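Local atomic coordinates of acetyl-CoA acetyltransferase (Bacillus anthracis, PDB entry 3SS6), a protein that probably catalyses the reversible thiolase condensation of two acetyl-CoA molecules into acetoacetyl-CoA and coenzyme A. Residues L32-L37 with A73-F78; V112-G117 with S255-L260; E119-S124 with H350-T355; T162-V167 with G241-G246; I317-A322 with N342-G347. All coordinates share one frame; numbering follows the deposited sequence.

Contact 1 (L32-L37 with A73-F78); sequences LAVPVL and ALAAGF
The ring of Phe-78 carries the methyl of Ala-76 on one face, CB standing 4.0 Å above the plane over the ring centre, while its edge is turned across the contact to Leu-37. There Phe-78 CZ meets Leu-37 O, which lies in the ring plane, at 3.8 Å, and Leu-37 CB lies a little farther from the same carbon. The ring can curl back over Ala-76 because the chain reverses just before it in a Schellman motif that closes helix 68-75 of the thiolase N-terminal domain. Gly-77 takes a positive phi there, Phe-78 N bonds back to Ala-73 O at 3.1 Å, and Gly-77 N bonds to Leu-74 O.

The other side of the contact is helix 29-43, kinked at Pro-35, which has no N-H to give to the preceding turn. Two apolar residues one turn apart, Val-34 and Leu-37, project from it toward the helix end. Leu-37 also approaches the last turn, CD1 coming within 4.2 Å of Ala-73 N. No hydrogen bond joins the two segments, although Ala-76 O accepts one from the side chain of Gln-38, just beyond 32-37. On its far side helix 29-43 lies on the central sheet, with Val-36 against Val-257; Ala-75, by contrast, touches Ile-154 of the second subunit.

Val-34 straddles the end of the helix with its two methyls. At chi1 162° one branch trails away from the backbone N, and this CG1 rests 3.8 Å from Ala-76 CA, whereas CG2 presses on Ala-75 CB at 3.7 Å.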
# COMPACT_ATOMS: atom_id res chain seq x y z
N LEU A 32 -15.78 -1.43 20.17
CA LEU A 32 -16.87 -2.40 20.22
C LEU A 32 -16.92 -3.06 21.60
O LEU A 32 -17.98 -3.42 22.09
CB LEU A 32 -16.69 -3.44 19.11
CG LEU A 32 -17.75 -4.53 18.96
CD1 LEU A 32 -19.16 -3.92 18.98
CD2 LEU A 32 -17.50 -5.31 17.65
N ALA A 33 -15.75 -3.19 22.23
CA ALA A 33 -15.68 -3.79 23.57
C ALA A 33 -16.15 -2.84 24.64
O ALA A 33 -16.81 -3.26 25.59
CB ALA A 33 -14.26 -4.25 23.88
N VAL A 34 -15.83 -1.56 24.50
CA VAL A 34 -16.09 -0.58 25.56
C VAL A 34 -17.51 -0.59 26.16
O VAL A 34 -17.66 -0.75 27.36
CB VAL A 34 -15.67 0.85 25.13
CG1 VAL A 34 -16.34 1.89 26.02
CG2 VAL A 34 -14.14 1.00 25.18
N PRO A 35 -18.56 -0.43 25.33
CA PRO A 35 -19.89 -0.32 25.94
C PRO A 35 -20.35 -1.62 26.60
O PRO A 35 -21.16 -1.59 27.53
CB PRO A 35 -20.81 0.03 24.75
CG PRO A 35 -20.03 -0.37 23.53
CD PRO A 35 -18.57 -0.21 23.87
N VAL A 36 -19.84 -2.74 26.11
CA VAL A 36 -20.17 -4.05 26.67
C VAL A 36 -19.45 -4.27 28.00
O VAL A 36 -20.03 -4.80 28.96
CB VAL A 36 -19.91 -5.17 25.64
CG1 VAL A 36 -20.31 -6.52 26.21
CG2 VAL A 36 -20.70 -4.89 24.37
N LEU A 37 -18.18 -3.86 28.06
CA LEU A 37 -17.46 -3.86 29.33
C LEU A 37 -18.20 -3.01 30.36
O LEU A 37 -18.39 -3.42 31.51
CB LEU A 37 -16.07 -3.26 29.15
CG LEU A 37 -15.07 -4.13 28.40
CD1 LEU A 37 -13.80 -3.34 28.12
CD2 LEU A 37 -14.75 -5.40 29.20
N ALA A 73 -10.15 -1.32 28.63
CA ALA A 73 -10.42 -0.99 30.04
C ALA A 73 -10.26 0.51 30.27
O ALA A 73 -11.11 1.17 30.89
CB ALA A 73 -9.48 -1.78 30.96
N LEU A 74 -9.16 1.07 29.77
CA LEU A 74 -8.90 2.50 29.92
C LEU A 74 -9.91 3.32 29.13
O LEU A 74 -10.39 4.34 29.62
CB LEU A 74 -7.49 2.85 29.47
CG LEU A 74 -6.33 2.33 30.33
CD1 LEU A 74 -5.02 2.56 29.59
CD2 LEU A 74 -6.32 3.00 31.70
N ALA A 75 -10.21 2.90 27.91
CA ALA A 75 -11.16 3.64 27.08
C ALA A 75 -12.58 3.63 27.68
O ALA A 75 -13.37 4.55 27.45
CB ALA A 75 -11.17 3.12 25.65
N ALA A 76 -12.88 2.59 28.45
CA ALA A 76 -14.17 2.47 29.13
C ALA A 76 -14.25 3.35 30.37
O ALA A 76 -15.30 3.43 31.02
CB ALA A 76 -14.43 1.01 29.51
N GLY A 77 -13.13 4.00 30.70
CA GLY A 77 -13.06 4.88 31.85
C GLY A 77 -12.76 4.18 33.17
O GLY A 77 -12.89 4.78 34.24
N PHE A 78 -12.33 2.92 33.10
CA PHE A 78 -12.00 2.18 34.31
C PHE A 78 -10.71 2.76 34.90
O PHE A 78 -9.87 3.28 34.16
CB PHE A 78 -11.81 0.68 34.03
CG PHE A 78 -13.08 -0.04 33.59
CD1 PHE A 78 -14.33 0.57 33.67
CD2 PHE A 78 -13.00 -1.34 33.09
CE1 PHE A 78 -15.48 -0.11 33.27
CE2 PHE A 78 -14.14 -2.03 32.68
CZ PHE A 78 -15.39 -1.41 32.77

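Contact 2 (V112-G117 with S255-L260)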
# COMPACT_ATOMS: atom_id res chain seq x y z
N VAL A 112 -12.06 -10.49 41.24
CA VAL A 112 -13.06 -10.13 40.23
C VAL A 112 -12.36 -9.97 38.88
O VAL A 112 -11.39 -9.22 38.77
CB VAL A 112 -13.75 -8.78 40.58
CG1 VAL A 112 -14.75 -8.38 39.49
CG2 VAL A 112 -14.47 -8.88 41.92
N VAL A 113 -12.83 -10.68 37.86
CA VAL A 113 -12.27 -10.52 36.51
C VAL A 113 -13.39 -10.31 35.50
O VAL A 113 -14.43 -10.98 35.58
CB VAL A 113 -11.46 -11.76 36.10
CG1 VAL A 113 -10.85 -11.57 34.69
CG2 VAL A 113 -10.38 -12.06 37.12
N VAL A 114 -13.18 -9.39 34.57
CA VAL A 114 -14.11 -9.18 33.46
C VAL A 114 -13.46 -9.83 32.24
O VAL A 114 -12.33 -9.51 31.89
CB VAL A 114 -14.36 -7.69 33.21
CG1 VAL A 114 -15.25 -7.50 32.00
CG2 VAL A 114 -15.00 -7.05 34.45
N ALA A 115 -14.16 -10.77 31.61
CA ALA A 115 -13.51 -11.56 30.57
C ALA A 115 -14.47 -11.88 29.46
O ALA A 115 -15.66 -12.05 29.67
CB ALA A 115 -12.95 -12.86 31.15
N GLY A 116 -13.93 -11.95 28.25
CA GLY A 116 -14.75 -12.31 27.10
C GLY A 116 -13.93 -12.16 25.85
O GLY A 116 -12.74 -12.49 25.83
N GLY A 117 -14.56 -11.67 24.79
CA GLY A 117 -13.88 -11.59 23.51
C GLY A 117 -14.51 -10.57 22.59
O GLY A 117 -15.63 -10.10 22.82
N SER A 255 -18.90 -8.19 20.28
CA SER A 255 -18.17 -8.39 21.53
C SER A 255 -19.07 -9.07 22.54
O SER A 255 -20.31 -9.07 22.40
CB SER A 255 -17.67 -7.05 22.08
OG SER A 255 -18.77 -6.18 22.36
N ALA A 256 -18.46 -9.69 23.55
CA ALA A 256 -19.22 -10.38 24.58
C ALA A 256 -18.38 -10.48 25.84
O ALA A 256 -17.18 -10.77 25.77
CB ALA A 256 -19.63 -11.78 24.10
N VAL A 257 -19.00 -10.24 27.00
CA VAL A 257 -18.24 -10.04 28.23
C VAL A 257 -18.99 -10.70 29.40
O VAL A 257 -20.21 -10.59 29.48
CB VAL A 257 -18.12 -8.51 28.52
CG1 VAL A 257 -17.47 -8.25 29.84
CG2 VAL A 257 -17.31 -7.82 27.40
N LEU A 258 -18.26 -11.38 30.27
CA LEU A 258 -18.82 -11.89 31.52
C LEU A 258 -18.12 -11.21 32.69
O LEU A 258 -16.95 -10.82 32.58
CB LEU A 258 -18.58 -13.40 31.65
CG LEU A 258 -19.39 -14.39 30.82
CD1 LEU A 258 -19.18 -14.15 29.32
CD2 LEU A 258 -18.93 -15.79 31.21
N VAL A 259 -18.82 -11.07 33.81
CA VAL A 259 -18.16 -10.69 35.06
C VAL A 259 -18.06 -11.96 35.89
O VAL A 259 -19.07 -12.64 36.14
CB VAL A 259 -18.95 -9.61 35.84
CG1 VAL A 259 -18.26 -9.34 37.19
CG2 VAL A 259 -19.07 -8.32 35.01
N LEU A 260 -16.84 -12.30 36.30
CA LEU A 260 -16.59 -13.49 37.10
C LEU A 260 -15.99 -13.10 38.43
O LEU A 260 -15.24 -12.12 38.51
CB LEU A 260 -15.62 -14.44 36.37
CG LEU A 260 -16.07 -14.92 34.98
CD1 LEU A 260 -15.49 -14.04 33.85
CD2 LEU A 260 -15.64 -16.36 34.79
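Val-113 and Leu-260, Ala-115 and Leu-258, and Gly-117 and Ala-256 are the hydrogen-bonded pairs of an antiparallel ladder, six bonds in all, and this backbone ladder is the close-fitting part of the contact. Leu-258 N meets Ala-115 O at 2.8 Å and 172°. At the glycine end the bonds bend more: Ala-256 N reaches Gly-117 O at 3.0 Å and 152°. In the intervening non-hydrogen-bonded pair Gly-116 with Val-257 the chains close to 4.3 Å between CA atoms, and Gly-116 CA sits 3.2 Å from Ala-256 O in a CA-H...O contact.

The side chains fit less closely. Leu-260 reaches back along the strand, its CD1 3.9 Å from Ala-115 CB, while Val-114 CG2 and Val-259 CG2 stay 4.3 Å apart. Neither face opens to solvent. Helices 93-107 and 352-370 cover the face of Ala-115, Leu-258 and Leu-260; helix 29-43 covers the opposite face, where Val-114 and Val-257 touch that helix and Ser-255 OG bonds to Leu-32 O. Strand 112-120 also bonds to strand 53-57, so the ladder is where the parallel edge of the mixed sheet turns antiparallel, within the alpha-beta-alpha layering of the thiolase fold.

Contact 3 (E119-S124 with H350-T355)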
# COMPACT_ATOMS: atom_id res chain seq x y z
N GLU A 119 -14.33 -9.19 18.18
CA GLU A 119 -13.75 -9.18 16.84
C GLU A 119 -14.47 -8.13 16.04
O GLU A 119 -15.71 -8.07 16.03
CB GLU A 119 -13.90 -10.54 16.13
CG GLU A 119 -12.81 -10.77 15.04
CD GLU A 119 -11.44 -11.05 15.68
OE1 GLU A 119 -11.34 -11.96 16.52
OE2 GLU A 119 -10.46 -10.34 15.36
N ALA A 120 -13.68 -7.29 15.38
CA ALA A 120 -14.21 -6.28 14.46
C ALA A 120 -13.62 -6.64 13.11
O ALA A 120 -12.57 -6.13 12.71
CB ALA A 120 -13.78 -4.89 14.90
N MET A 121 -14.27 -7.57 12.42
CA MET A 121 -13.70 -8.08 11.18
C MET A 121 -13.82 -7.03 10.08
O MET A 121 -12.90 -6.86 9.29
CB MET A 121 -14.35 -9.42 10.79
CG MET A 121 -14.13 -10.46 11.89
SD MET A 121 -14.78 -12.12 11.57
CE MET A 121 -13.51 -12.78 10.46
N SER A 122 -14.95 -6.30 10.05
CA SER A 122 -15.21 -5.31 9.02
C SER A 122 -14.15 -4.21 8.96
O SER A 122 -13.87 -3.67 7.88
CB SER A 122 -16.57 -4.65 9.22
OG SER A 122 -17.65 -5.58 9.14
N SER A 123 -13.59 -3.84 10.11
CA SER A 123 -12.62 -2.73 10.16
C SER A 123 -11.17 -3.22 10.16
O SER A 123 -10.22 -2.42 10.32
CB SER A 123 -12.89 -1.86 11.39
OG SER A 123 -12.79 -2.64 12.58
N SER A 124 -10.97 -4.52 9.98
CA SER A 124 -9.62 -5.08 10.00
C SER A 124 -8.81 -4.58 8.81
O SER A 124 -9.34 -4.42 7.71
CB SER A 124 -9.67 -6.61 10.02
OG SER A 124 -10.19 -7.05 11.27
N HIS A 350 -20.29 -15.29 12.99
CA HIS A 350 -19.11 -15.77 13.69
C HIS A 350 -17.98 -14.74 13.85
O HIS A 350 -16.99 -14.82 13.16
CB HIS A 350 -18.61 -17.03 12.97
CG HIS A 350 -17.48 -17.73 13.66
ND1 HIS A 350 -17.20 -17.58 15.00
CD2 HIS A 350 -16.58 -18.63 13.19
CE1 HIS A 350 -16.16 -18.33 15.32
NE2 HIS A 350 -15.77 -18.99 14.24
N PRO A 351 -18.12 -13.79 14.77
CA PRO A 351 -17.03 -12.84 14.98
C PRO A 351 -16.06 -13.65 15.83
O PRO A 351 -16.26 -13.83 17.02
CB PRO A 351 -17.68 -11.74 15.82
CG PRO A 351 -18.84 -12.39 16.47
CD PRO A 351 -19.31 -13.48 15.57
N ILE A 352 -14.99 -14.08 15.20
CA ILE A 352 -14.19 -15.16 15.74
C ILE A 352 -13.61 -14.98 17.14
O ILE A 352 -13.77 -15.87 17.96
CB ILE A 352 -13.07 -15.55 14.75
CG1 ILE A 352 -12.18 -14.36 14.44
CG2 ILE A 352 -13.67 -16.05 13.45
CD1 ILE A 352 -11.22 -14.62 13.30
N GLY A 353 -13.02 -13.84 17.44
CA GLY A 353 -12.46 -13.62 18.76
C GLY A 353 -13.52 -13.64 19.84
O GLY A 353 -13.30 -14.08 20.96
N CYS A 354 -14.66 -13.08 19.49
CA CYS A 354 -15.85 -12.99 20.32
C CYS A 354 -16.60 -14.29 20.62
O CYS A 354 -17.14 -14.47 21.70
CB CYS A 354 -16.81 -11.97 19.71
SG CYS A 354 -18.43 -11.87 20.50
N THR A 355 -16.66 -15.18 19.64
CA THR A 355 -17.62 -16.28 19.63
C THR A 355 -17.57 -17.21 20.84
O THR A 355 -18.61 -17.65 21.33
CB THR A 355 -17.51 -17.08 18.33
OG1 THR A 355 -17.96 -16.25 17.26
CG2 THR A 355 -18.38 -18.34 18.40
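Glu-119 lies obliquely across Ile-352, and Met-121 meets the same isoleucine at about a right angle, so two side chains of the 119-124 segment meet on one from the start of helix 352-370. The glutamate leaves its backbone with CG trans to N (chi1 -155°) and then bends at chi2, which brings its carboxylate over to the isoleucine: OE1 is 3.3 Å from Ile-352 CG1. The same oxygen comes to 2.7 Å from Gly-353 N, a bond that is weak because the N-H points well off line (123°). OE1 also accepts from Cys-59 N and OE2 from Ile-60 N, so main-chain N-H groups hold both oxygens of this buried carboxylate. The helix start next to it would probably favour the negative charge.

Met-121 runs extended as far as SD (chi2 -178°), which lies 3.8 Å from His-350 O; the bend at chi3 then turns CE to 4.1 Å from Ile-352 CD1. His-350 and Pro-351 belong to the Gly-His-Pro sequence characteristic of thiolases, whose histidine lies in the active site of relatives; here the segment joins the C-terminal domain to the N-terminal one. Ile-352 turns its other branch back onto this histidine, CG2 standing 3.7 Å above the imidazole plane, over its centre. Rotation of the ring is fixed at its edge, where ND1 donates to Thr-355 OG1 at 2.7 Å with the oxygen exactly in plane. Thr-355 OG1 in turn donates to Pro-351 O at 3.0 Å, from above the carbonyl plane. In the turn that Met-121 opens, Ser-122 O accepts a hydrogen bond from Trp-133 NE1 of the second subunit.

Contact 4 (T162-V167 with G241-G246); sequences TAENLV and GSVTAG
One turn of helix 159-170 faces a loop without regular structure, the chains coming nearest at Glu-164 and Val-243, 6.6 Å between CA atoms. That spacing is bridged mainly by the glutamate. Its CG stands opposite the carbonyl carbon and the chain bends at chi2 (-77°), which turns the carboxylate to the loop. OE2 takes two successive main-chain N-H groups: Ser-242 N arrives on the syn lone pair at 2.9 Å, and Val-243 N, also at 2.9 Å and nearly straight (171°), comes from above the carboxylate plane. A water donates to OE2 as well and, with its other hydrogen, to Val-243 O. A second water donates to OE1 at 3.1 Å and lies 2.9 Å from Ser-242 OG, a hydroxyl that also bonds Gln-177 NE2. The carboxylate is thus gripped through both oxygens, which probably suits its negative charge.

Beside the polar grip lies an apolar patch. Val-243 slides past Glu-164 in the opposite direction, and its CG2 methyl touches the glutamate's CG and two other side chains of the helix, Ala-163 CB at 4.1 Å and Val-167 CG2 at 4.0 Å. Val-167 uses its other branch to touch Ser-242 OG, 3.7 Å from CG1.

This joint fixes the loop that runs from helix 227-231 into strand 252-262 onto the flank of helix 159-170. Helix 174-194 adds Gln-177 beside Val-167 and Val-243, Phe-321 touches Ala-163, and helix 322-332 packs Ala-323 against Val-167.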
# COMPACT_ATOMS: atom_id res chain seq x y z
N THR A 162 -10.97 -27.35 5.18
CA THR A 162 -10.93 -28.31 6.29
C THR A 162 -12.33 -28.85 6.56
O THR A 162 -12.49 -29.98 7.00
CB THR A 162 -10.30 -27.73 7.59
OG1 THR A 162 -11.25 -26.86 8.25
CG2 THR A 162 -9.03 -26.95 7.28
N ALA A 163 -13.34 -28.03 6.29
CA ALA A 163 -14.72 -28.45 6.41
C ALA A 163 -15.04 -29.53 5.38
O ALA A 163 -15.67 -30.54 5.70
CB ALA A 163 -15.67 -27.26 6.28
N GLU A 164 -14.58 -29.32 4.14
CA GLU A 164 -14.81 -30.31 3.09
C GLU A 164 -14.11 -31.62 3.43
O GLU A 164 -14.57 -32.69 3.06
CB GLU A 164 -14.35 -29.80 1.72
CG GLU A 164 -15.28 -28.79 1.05
CD GLU A 164 -16.53 -29.42 0.44
OE1 GLU A 164 -16.66 -30.66 0.50
OE2 GLU A 164 -17.37 -28.67 -0.11
N ASN A 165 -12.99 -31.53 4.14
CA ASN A 165 -12.31 -32.75 4.59
C ASN A 165 -13.22 -33.55 5.50
O ASN A 165 -13.25 -34.78 5.44
CB ASN A 165 -10.99 -32.43 5.29
CG ASN A 165 -9.91 -31.94 4.33
OD1 ASN A 165 -9.96 -32.23 3.13
ND2 ASN A 165 -8.92 -31.21 4.86
N LEU A 166 -13.95 -32.85 6.36
CA LEU A 166 -14.86 -33.51 7.28
C LEU A 166 -16.08 -34.06 6.55
O LEU A 166 -16.59 -35.11 6.91
CB LEU A 166 -15.26 -32.57 8.42
CG LEU A 166 -14.21 -32.42 9.53
CD1 LEU A 166 -14.65 -31.36 10.54
CD2 LEU A 166 -13.96 -33.76 10.22
N VAL A 167 -16.53 -33.34 5.52
CA VAL A 167 -17.63 -33.81 4.67
C VAL A 167 -17.29 -35.19 4.12
O VAL A 167 -18.07 -36.13 4.22
CB VAL A 167 -17.87 -32.86 3.49
CG1 VAL A 167 -18.76 -33.51 2.44
CG2 VAL A 167 -18.49 -31.55 3.98
N GLY A 241 -18.20 -29.72 -4.65
CA GLY A 241 -18.29 -29.75 -3.21
C GLY A 241 -19.71 -29.51 -2.72
O GLY A 241 -20.66 -29.50 -3.51
N SER A 242 -19.84 -29.31 -1.41
CA SER A 242 -21.15 -29.08 -0.79
C SER A 242 -21.13 -27.96 0.26
O SER A 242 -22.18 -27.48 0.66
CB SER A 242 -21.69 -30.37 -0.17
OG SER A 242 -20.76 -30.92 0.75
N VAL A 243 -19.95 -27.54 0.70
CA VAL A 243 -19.87 -26.38 1.59
C VAL A 243 -20.04 -25.11 0.75
O VAL A 243 -19.34 -24.91 -0.24
CB VAL A 243 -18.52 -26.33 2.37
CG1 VAL A 243 -18.48 -25.13 3.32
CG2 VAL A 243 -18.31 -27.62 3.14
N THR A 244 -21.00 -24.27 1.14
CA THR A 244 -21.33 -23.05 0.40
C THR A 244 -21.28 -21.84 1.34
O THR A 244 -21.10 -21.98 2.54
CB THR A 244 -22.75 -23.11 -0.16
OG1 THR A 244 -23.69 -22.98 0.92
CG2 THR A 244 -23.01 -24.43 -0.89
N ALA A 245 -21.47 -20.65 0.79
CA ALA A 245 -21.58 -19.47 1.64
C ALA A 245 -22.82 -19.55 2.53
O ALA A 245 -22.84 -18.99 3.62
CB ALA A 245 -21.64 -18.21 0.79
N GLY A 246 -23.85 -20.25 2.06
CA GLY A 246 -25.10 -20.35 2.79
C GLY A 246 -25.06 -21.31 3.97
O GLY A 246 -25.78 -21.13 4.94
O HOH W 1 -17.21 -26.30 -1.32
O HOH W 2 -18.82 -32.45 -0.84

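Contact 5 (I317-A322 with N342-G347)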
# COMPACT_ATOMS: atom_id res chain seq x y z
N ILE A 317 -22.61 -25.59 20.52
CA ILE A 317 -21.47 -26.05 19.74
C ILE A 317 -21.37 -25.11 18.54
O ILE A 317 -22.21 -25.19 17.65
CB ILE A 317 -21.69 -27.47 19.17
CG1 ILE A 317 -22.08 -28.46 20.28
CG2 ILE A 317 -20.44 -27.95 18.42
CD1 ILE A 317 -21.00 -28.66 21.32
N ASN A 318 -20.38 -24.23 18.51
CA ASN A 318 -20.43 -23.23 17.44
C ASN A 318 -20.45 -23.85 16.05
O ASN A 318 -19.70 -24.78 15.76
CB ASN A 318 -19.31 -22.20 17.54
CG ASN A 318 -19.44 -21.12 16.48
OD1 ASN A 318 -20.51 -20.53 16.32
ND2 ASN A 318 -18.38 -20.90 15.72
N GLU A 319 -21.33 -23.33 15.19
CA GLU A 319 -21.36 -23.72 13.79
C GLU A 319 -20.39 -22.86 12.97
O GLU A 319 -20.78 -21.83 12.45
CB GLU A 319 -22.77 -23.52 13.21
CG GLU A 319 -23.85 -24.51 13.66
CD GLU A 319 -25.24 -23.96 13.41
OE1 GLU A 319 -25.36 -22.77 13.03
OE2 GLU A 319 -26.23 -24.71 13.60
N ALA A 320 -19.13 -23.27 12.86
CA ALA A 320 -18.20 -22.61 11.95
C ALA A 320 -18.61 -22.91 10.50
O ALA A 320 -18.57 -22.04 9.61
CB ALA A 320 -16.79 -23.10 12.21
N PHE A 321 -18.99 -24.16 10.29
CA PHE A 321 -19.62 -24.60 9.05
C PHE A 321 -20.66 -25.60 9.49
O PHE A 321 -20.47 -26.29 10.49
CB PHE A 321 -18.60 -25.27 8.12
CG PHE A 321 -17.44 -24.40 7.80
CD1 PHE A 321 -17.45 -23.60 6.67
CD2 PHE A 321 -16.35 -24.34 8.66
CE1 PHE A 321 -16.38 -22.76 6.38
CE2 PHE A 321 -15.27 -23.51 8.38
CZ PHE A 321 -15.29 -22.72 7.24
N ALA A 322 -21.77 -25.68 8.76
CA ALA A 322 -22.76 -26.69 9.11
C ALA A 322 -22.13 -28.09 9.08
O ALA A 322 -22.42 -28.93 9.93
CB ALA A 322 -23.94 -26.62 8.15
N ASN A 342 -31.32 -21.91 19.86
CA ASN A 342 -31.73 -20.63 19.28
C ASN A 342 -30.85 -20.26 18.09
O ASN A 342 -30.65 -19.09 17.80
CB ASN A 342 -31.72 -19.51 20.32
CG ASN A 342 -32.77 -19.72 21.40
OD1 ASN A 342 -33.90 -20.09 21.11
ND2 ASN A 342 -32.38 -19.50 22.65
N GLY A 343 -30.29 -21.27 17.45
CA GLY A 343 -29.40 -21.05 16.32
C GLY A 343 -27.92 -20.97 16.70
O GLY A 343 -27.55 -21.03 17.87
N SER A 344 -27.08 -20.85 15.69
CA SER A 344 -25.65 -20.72 15.96
C SER A 344 -24.96 -19.97 14.84
O SER A 344 -25.59 -19.14 14.18
CB SER A 344 -25.02 -22.10 16.22
OG SER A 344 -23.65 -21.97 16.60
N GLY A 345 -23.68 -20.25 14.62
CA GLY A 345 -22.87 -19.45 13.72
C GLY A 345 -23.39 -19.24 12.31
O GLY A 345 -23.14 -18.19 11.71
N VAL A 346 -24.09 -20.22 11.75
CA VAL A 346 -24.56 -20.04 10.39
C VAL A 346 -25.62 -18.95 10.32
O VAL A 346 -25.58 -18.07 9.46
CB VAL A 346 -25.07 -21.35 9.77
CG1 VAL A 346 -25.74 -21.06 8.43
CG2 VAL A 346 -23.90 -22.32 9.59
N GLY A 347 -26.57 -18.99 11.25
CA GLY A 347 -27.60 -17.96 11.28
C GLY A 347 -27.21 -16.64 11.94
O GLY A 347 -27.60 -15.56 11.48
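Glu-319 runs along Ser-344 and ends at the first turn of helix 345-348, its chain extended beyond CG. CB lies 3.7 Å from Gly-345 N. CG passes Ser-344 CB, and CD comes closer still to that methylene, at 3.4 Å. At the tip the two oxygens part company. OE1 receives Val-346 N through its anti lone pair at 3.1 Å and 161°, and it is also bonded to Ser-184 OG, whereas OE2 stays 3.9 Å from Ser-344 CB.

The backbone of the glutamate is held by the same serine. With OG trans to its own N (chi1 -175°), Ser-344 points the hydroxyl back across the contact to accept from Glu-319 N at 3.0 Å. Glu-319 O is buried without a hydrogen-bond partner, and meets the weaker CA-H of Gly-345, 3.4 Å from O to CA; the glycine lets the two chains lie this close.

Asn-Glu-Ala-Phe, residues 318-321, is a signature sequence of thiolases and lies near the active site in relatives. It leads from strand 314-317 to helix 322-332. Ser-184, on helix 174-194, binds Ser-344 N and Gly-347 N as well as Glu-319; that helix, which also sets Val-180 against Glu-319, flanks the joint, while Asn-318 packs on Leu-379 of strand 374-381 and Phe-321 turns to Met-159 and Ala-163 of helix 159-170.

How the contacts relate
From the N terminus, contact 1 closes a short loop early, bringing helix 68-75 back to helix 29-43, and finishes before the others begin. Contact 2 then opens on strand 112-120 and contact 3 a few residues later on the same strand; the two cross, since 255-260 comes before 350-355. Contact 4 closes its loop wholly within the spans of both. Contact 5 follows, inside the span of contact 3 alone. Contact 1 joins two outer helices of the N-terminal domain and contact 2 two strands of its sheet, contact 3 couples that domain to the C-terminal one, and contacts 4 and 5 meet through Phe-321 on the other side of the chain's centre.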